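PDB 7DNP: secretion activator protein, hypothetical from Brucella abortus bv. 1 str. 9-941, which probably cleaves the glycan strands of peptidoglycan as a muramidase (autolysin) working with the type IV secretion system. Local coordinates for residues A[32-36]-A[61-65]. Numbering follows the deposited sequence.
Sequences NMGIT and ATDIY. With H9U ((2R)-2-[[(2S)-2-[[(2R)-2-[(2R,3S,4R,5R,6S)-5-acetamido-3-[(2S,3R,4R,5S,6R)-3-acetamido-6-(hydroxymethyl)-4,5-bis(oxidanyl)oxan-2-yl]oxy-2-(hydroxymethyl)-6-oxidanyl-oxan-4-yl]oxypropanoyl]amino]propanoyl]amino]pentanedioic acid), chain B.
Ile35 pushes its CD1 methyl down onto one face of the Tyr65 ring, 3.8 Å from the centroid and displaced toward the hydroxyl-bearing end, a CH-pi contact. The same methyl is the bump that fills the hollow between Tyr65 and Ile64, whose CG2 lies 3.7 Å from Ile35 CD1. With CG1 anti to the carbonyl carbon (chi1 -56°), the longer branch of Ile35 reaches the helix, and CG1 rests against the CB of Ala61. From earlier in the same turn, Met33, its chain bent at the last torsion, brings its CE to within 3.8 Å of Ala61 CB. The small CB of Ala61 thus meets both the Met33 methyl and Ile35 CG1, while Phe14 of helix 5-17 and Leu56 help to close the surroundings.

The polar clasp lies at the ring edge. Tyr65 OH gives its proton to Met33 O over 2.6 Å, meeting a lone pair in the carbonyl plane (C=O...O angle 137°), and it nestles against the CA of Gly34, 3.3 Å away. The backbone of Gly34 is left-handed, as the type I' turn from Asn32 to Ile35 requires of its third residue.

The turn and the residue after it present their backbone to the peptidoglycan fragment: H9U O08 donates to Gly34 O, and Thr36 N donates to H9U O12, nearly straight at 164°. Tyr65 CE1 also touches H9U C41, the acetamido methyl of its N-acetylglucosamine. A buried hydroxyl spent on the turn and a greasy underside therefore probably hold the sugar-binding backbone in shape within this lysozyme-clan domain.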
ATOM      1  N   ASN A  32       4.211   6.360 -13.249  1.00 18.48           N
ATOM      2  CA  ASN A  32       3.194   7.365 -13.533  1.00 21.66           C
ATOM      3  C   ASN A  32       2.076   7.201 -12.515  1.00 19.87           C
ATOM      4  O   ASN A  32       1.469   6.129 -12.427  1.00 15.23           O
ATOM      5  CB  ASN A  32       2.651   7.233 -14.958  1.00 20.32           C
ATOM      6  CG  ASN A  32       1.935   8.489 -15.425  1.00 20.40           C
ATOM      7  OD1 ASN A  32       1.579   9.348 -14.618  1.00 19.08           O
ATOM      8  ND2 ASN A  32       1.729   8.606 -16.733  1.00 22.22           N
ATOM      9  N   MET A  33       1.814   8.261 -11.748  1.00 17.64           N
ATOM     10  CA  MET A  33       0.855   8.212 -10.644  1.00 19.58           C
ATOM     11  C   MET A  33       1.183   7.073  -9.683  1.00 20.84           C
ATOM     12  O   MET A  33       0.292   6.456  -9.091  1.00 19.90           O
ATOM     13  CB  MET A  33      -0.579   8.095 -11.166  1.00 16.70           C
ATOM     14  CG  MET A  33      -0.961   9.216 -12.116  1.00 16.19           C
ATOM     15  SD  MET A  33      -2.379   8.816 -13.141  1.00 22.36           S
ATOM     16  CE  MET A  33      -1.625   7.703 -14.332  1.00 16.73           C
ATOM     17  N   GLY A  34       2.475   6.780  -9.533  1.00 21.24           N
ATOM     18  CA  GLY A  34       2.937   5.727  -8.657  1.00 17.79           C
ATOM     19  C   GLY A  34       2.995   4.347  -9.277  1.00 18.16           C
ATOM     20  O   GLY A  34       3.538   3.429  -8.650  1.00 20.75           O
ATOM     21  N   ILE A  35       2.466   4.168 -10.483  1.00 20.39           N
ATOM     22  CA  ILE A  35       2.410   2.860 -11.128  1.00 19.63           C
ATOM     23  C   ILE A  35       3.734   2.592 -11.834  1.00 18.72           C
ATOM     24  O   ILE A  35       4.156   3.373 -12.695  1.00 20.06           O
ATOM     25  CB  ILE A  35       1.235   2.783 -12.113  1.00 18.86           C
ATOM     26  CG1 ILE A  35      -0.077   3.116 -11.399  1.00 20.02           C
ATOM     27  CG2 ILE A  35       1.168   1.406 -12.761  1.00 18.51           C
ATOM     28  CD1 ILE A  35      -0.534   2.037 -10.450  1.00 19.63           C
ATOM     29  N   THR A  36       4.384   1.479 -11.488  1.00 19.09           N
ATOM     30  CA  THR A  36       5.661   1.133 -12.093  1.00 16.26           C
ATOM     31  C   THR A  36       5.452   0.365 -13.393  1.00 19.59           C
ATOM     32  O   THR A  36       4.342  -0.061 -13.732  1.00 18.51           O
ATOM     33  CB  THR A  36       6.517   0.286 -11.153  1.00 20.88           C
ATOM     34  OG1 THR A  36       5.970  -1.038 -11.072  1.00 16.83           O
ATOM     35  CG2 THR A  36       6.573   0.907  -9.765  1.00 19.73           C
ATOM     36  N   ALA A  61      -4.919   3.602 -14.058  1.00 17.47           N
ATOM     37  CA  ALA A  61      -4.216   3.603 -12.777  1.00 18.67           C
ATOM     38  C   ALA A  61      -5.174   3.320 -11.627  1.00 15.26           C
ATOM     39  O   ALA A  61      -4.846   2.564 -10.706  1.00 15.72           O
ATOM     40  CB  ALA A  61      -3.503   4.938 -12.563  1.00 18.66           C
ATOM     41  N   THR A  62      -6.374   3.903 -11.678  1.00 16.54           N
ATOM     42  CA  THR A  62      -7.355   3.660 -10.625  1.00 20.06           C
ATOM     43  C   THR A  62      -7.813   2.206 -10.618  1.00 15.50           C
ATOM     44  O   THR A  62      -7.962   1.605  -9.548  1.00 17.66           O
ATOM     45  CB  THR A  62      -8.545   4.610 -10.781  1.00 18.43           C
ATOM     46  OG1 THR A  62      -8.076   5.965 -10.785  1.00 18.53           O
ATOM     47  CG2 THR A  62      -9.530   4.434  -9.635  1.00 17.56           C
ATOM     48  N   ASP A  63      -8.039   1.616 -11.795  1.00 15.95           N
ATOM     49  CA  ASP A  63      -8.410   0.203 -11.833  1.00 18.13           C
ATOM     50  C   ASP A  63      -7.295  -0.670 -11.275  1.00 16.19           C
ATOM     51  O   ASP A  63      -7.554  -1.666 -10.590  1.00 18.61           O
ATOM     52  CB  ASP A  63      -8.744  -0.233 -13.260  1.00 16.21           C
ATOM     53  CG  ASP A  63      -9.940   0.497 -13.838  1.00 21.77           C
ATOM     54  OD1 ASP A  63     -10.843   0.893 -13.073  1.00 20.57           O
ATOM     55  OD2 ASP A  63      -9.976   0.668 -15.074  1.00 22.40           O
ATOM     56  N   ILE A  64      -6.042  -0.312 -11.565  1.00 15.77           N
ATOM     57  CA  ILE A  64      -4.910  -1.080 -11.064  1.00 16.61           C
ATOM     58  C   ILE A  64      -4.830  -0.992  -9.548  1.00 15.43           C
ATOM     59  O   ILE A  64      -4.636  -2.003  -8.865  1.00 17.45           O
ATOM     60  CB  ILE A  64      -3.606  -0.599 -11.723  1.00 15.87           C
ATOM     61  CG1 ILE A  64      -3.584  -1.005 -13.204  1.00 16.23           C
ATOM     62  CG2 ILE A  64      -2.399  -1.140 -10.966  1.00 15.62           C
ATOM     63  CD1 ILE A  64      -2.511  -0.304 -14.008  1.00 19.48           C
ATOM     64  N   TYR A  65      -4.970   0.217  -8.999  1.00 16.30           N
ATOM     65  CA  TYR A  65      -4.949   0.379  -7.551  1.00 16.38           C
ATOM     66  C   TYR A  65      -6.122  -0.345  -6.895  1.00 16.41           C
ATOM     67  O   TYR A  65      -5.969  -0.928  -5.815  1.00 15.17           O
ATOM     68  CB  TYR A  65      -4.963   1.865  -7.189  1.00 15.39           C
ATOM     69  CG  TYR A  65      -3.601   2.531  -7.270  1.00 16.73           C
ATOM     70  CD1 TYR A  65      -2.493   1.978  -6.638  1.00 18.91           C
ATOM     71  CD2 TYR A  65      -3.426   3.707  -7.987  1.00 18.06           C
ATOM     72  CE1 TYR A  65      -1.250   2.585  -6.713  1.00 19.95           C
ATOM     73  CE2 TYR A  65      -2.187   4.319  -8.070  1.00 17.42           C
ATOM     74  CZ  TYR A  65      -1.106   3.757  -7.432  1.00 18.77           C
ATOM     75  OH  TYR A  65       0.122   4.374  -7.520  1.00 19.96           O
TER
HETATM   76  C22 H9U B 201       7.031   1.677  -5.662  1.00 24.08           C
HETATM   77  C24 H9U B 201       8.867   3.125  -4.931  1.00 27.61           C
HETATM   78  C26 H9U B 201       6.247   2.938  -6.080  1.00 25.47           C
HETATM   79  C28 H9U B 201       8.124   4.359  -5.468  1.00 27.33           C
HETATM   80  C23 H9U B 201       8.495   1.898  -5.667  1.00 28.19           C
HETATM   81  C25 H9U B 201       6.285  -0.550  -5.939  1.00 25.00           C
HETATM   82  C27 H9U B 201       5.137  -1.227  -6.728  1.00 21.55           C
HETATM   83  C29 H9U B 201       4.793  -2.541  -6.139  1.00 23.07           C
HETATM   84  C30 H9U B 201       5.973  -3.413  -5.979  1.00 24.46           C
HETATM   85  C31 H9U B 201       7.027  -2.702  -5.117  1.00 26.32           C
HETATM   86  C32 H9U B 201      10.424   0.370  -5.307  1.00 29.84           C
HETATM   87  C33 H9U B 201       4.794   2.772  -5.763  1.00 25.61           C
HETATM   88  C34 H9U B 201       8.215  -3.586  -4.885  1.00 26.74           C
HETATM   89  C35 H9U B 201      11.068   3.659  -3.792  1.00 33.66           C
HETATM   90  C36 H9U B 201      11.016  -0.136  -3.995  1.00 30.57           C
HETATM   91  C37 H9U B 201       3.165   0.122  -7.805  1.00 23.21           C
HETATM   92  C38 H9U B 201      10.496  -0.705  -6.378  1.00 29.52           C
HETATM   93  C39 H9U B 201      10.675  -0.687  -1.552  1.00 29.49           C
HETATM   94  C40 H9U B 201      12.560   3.971  -3.851  1.00 28.95           C
HETATM   95  C41 H9U B 201       1.940   0.995  -7.540  1.00 19.27           C
HETATM   96  C42 H9U B 201      10.556  -2.206  -1.582  1.00 31.70           C
HETATM   97  C43 H9U B 201      11.587  -4.442  -2.233  1.00 34.90           C
HETATM   98  C44 H9U B 201       9.844  -0.144  -0.406  1.00 24.95           C
HETATM   99  C45 H9U B 201      11.120  -4.852  -3.623  1.00 40.71           C
HETATM  100  C46 H9U B 201      12.972  -5.030  -2.008  1.00 36.18           C
HETATM  101  C47 H9U B 201      12.887  -6.435  -1.412  1.00 40.97           C
HETATM  102  C48 H9U B 201      14.274  -7.010  -1.137  1.00 46.13           C
HETATM  103  N18 H9U B 201      10.328   3.427  -5.009  1.00 28.43           N
HETATM  104  N19 H9U B 201       3.917  -0.361  -6.654  1.00 20.83           N
HETATM  105  N20 H9U B 201      10.144  -0.205  -2.817  1.00 29.43           N
HETATM  106  N21 H9U B 201      11.652  -2.988  -2.166  1.00 33.11           N
HETATM  107  O01 H9U B 201       6.715   0.602  -6.576  1.00 27.42           O
HETATM  108  O02 H9U B 201       6.679   4.162  -5.396  1.00 27.02           O
HETATM  109  O03 H9U B 201       7.433  -1.456  -5.772  1.00 26.00           O
HETATM  110  O04 H9U B 201       9.085   0.704  -5.010  1.00 29.58           O
HETATM  111  O05 H9U B 201       8.471   4.564  -6.777  1.00 35.44           O
HETATM  112  O06 H9U B 201       3.778  -3.228  -6.966  1.00 21.28           O
HETATM  113  O07 H9U B 201       5.589  -4.641  -5.334  1.00 20.72           O
HETATM  114  O08 H9U B 201       4.174   3.997  -6.054  1.00 25.30           O
HETATM  115  O09 H9U B 201       8.804  -3.905  -6.114  1.00 31.15           O
HETATM  116  O10 H9U B 201      10.519   3.607  -2.741  1.00 31.54           O
HETATM  117  O11 H9U B 201      12.153  -0.457  -3.926  1.00 31.52           O
HETATM  118  O12 H9U B 201       3.472  -0.147  -8.924  1.00 19.17           O
HETATM  119  O13 H9U B 201       9.579  -2.725  -1.147  1.00 31.67           O
HETATM  120  O14 H9U B 201      10.392  -5.872  -3.762  1.00 45.81           O
HETATM  121  O15 H9U B 201      11.466  -4.172  -4.626  1.00 33.19           O
HETATM  122  O16 H9U B 201      15.297  -6.316  -1.388  1.00 44.39           O
HETATM  123  O17 H9U B 201      14.386  -8.173  -0.664  1.00 50.66           O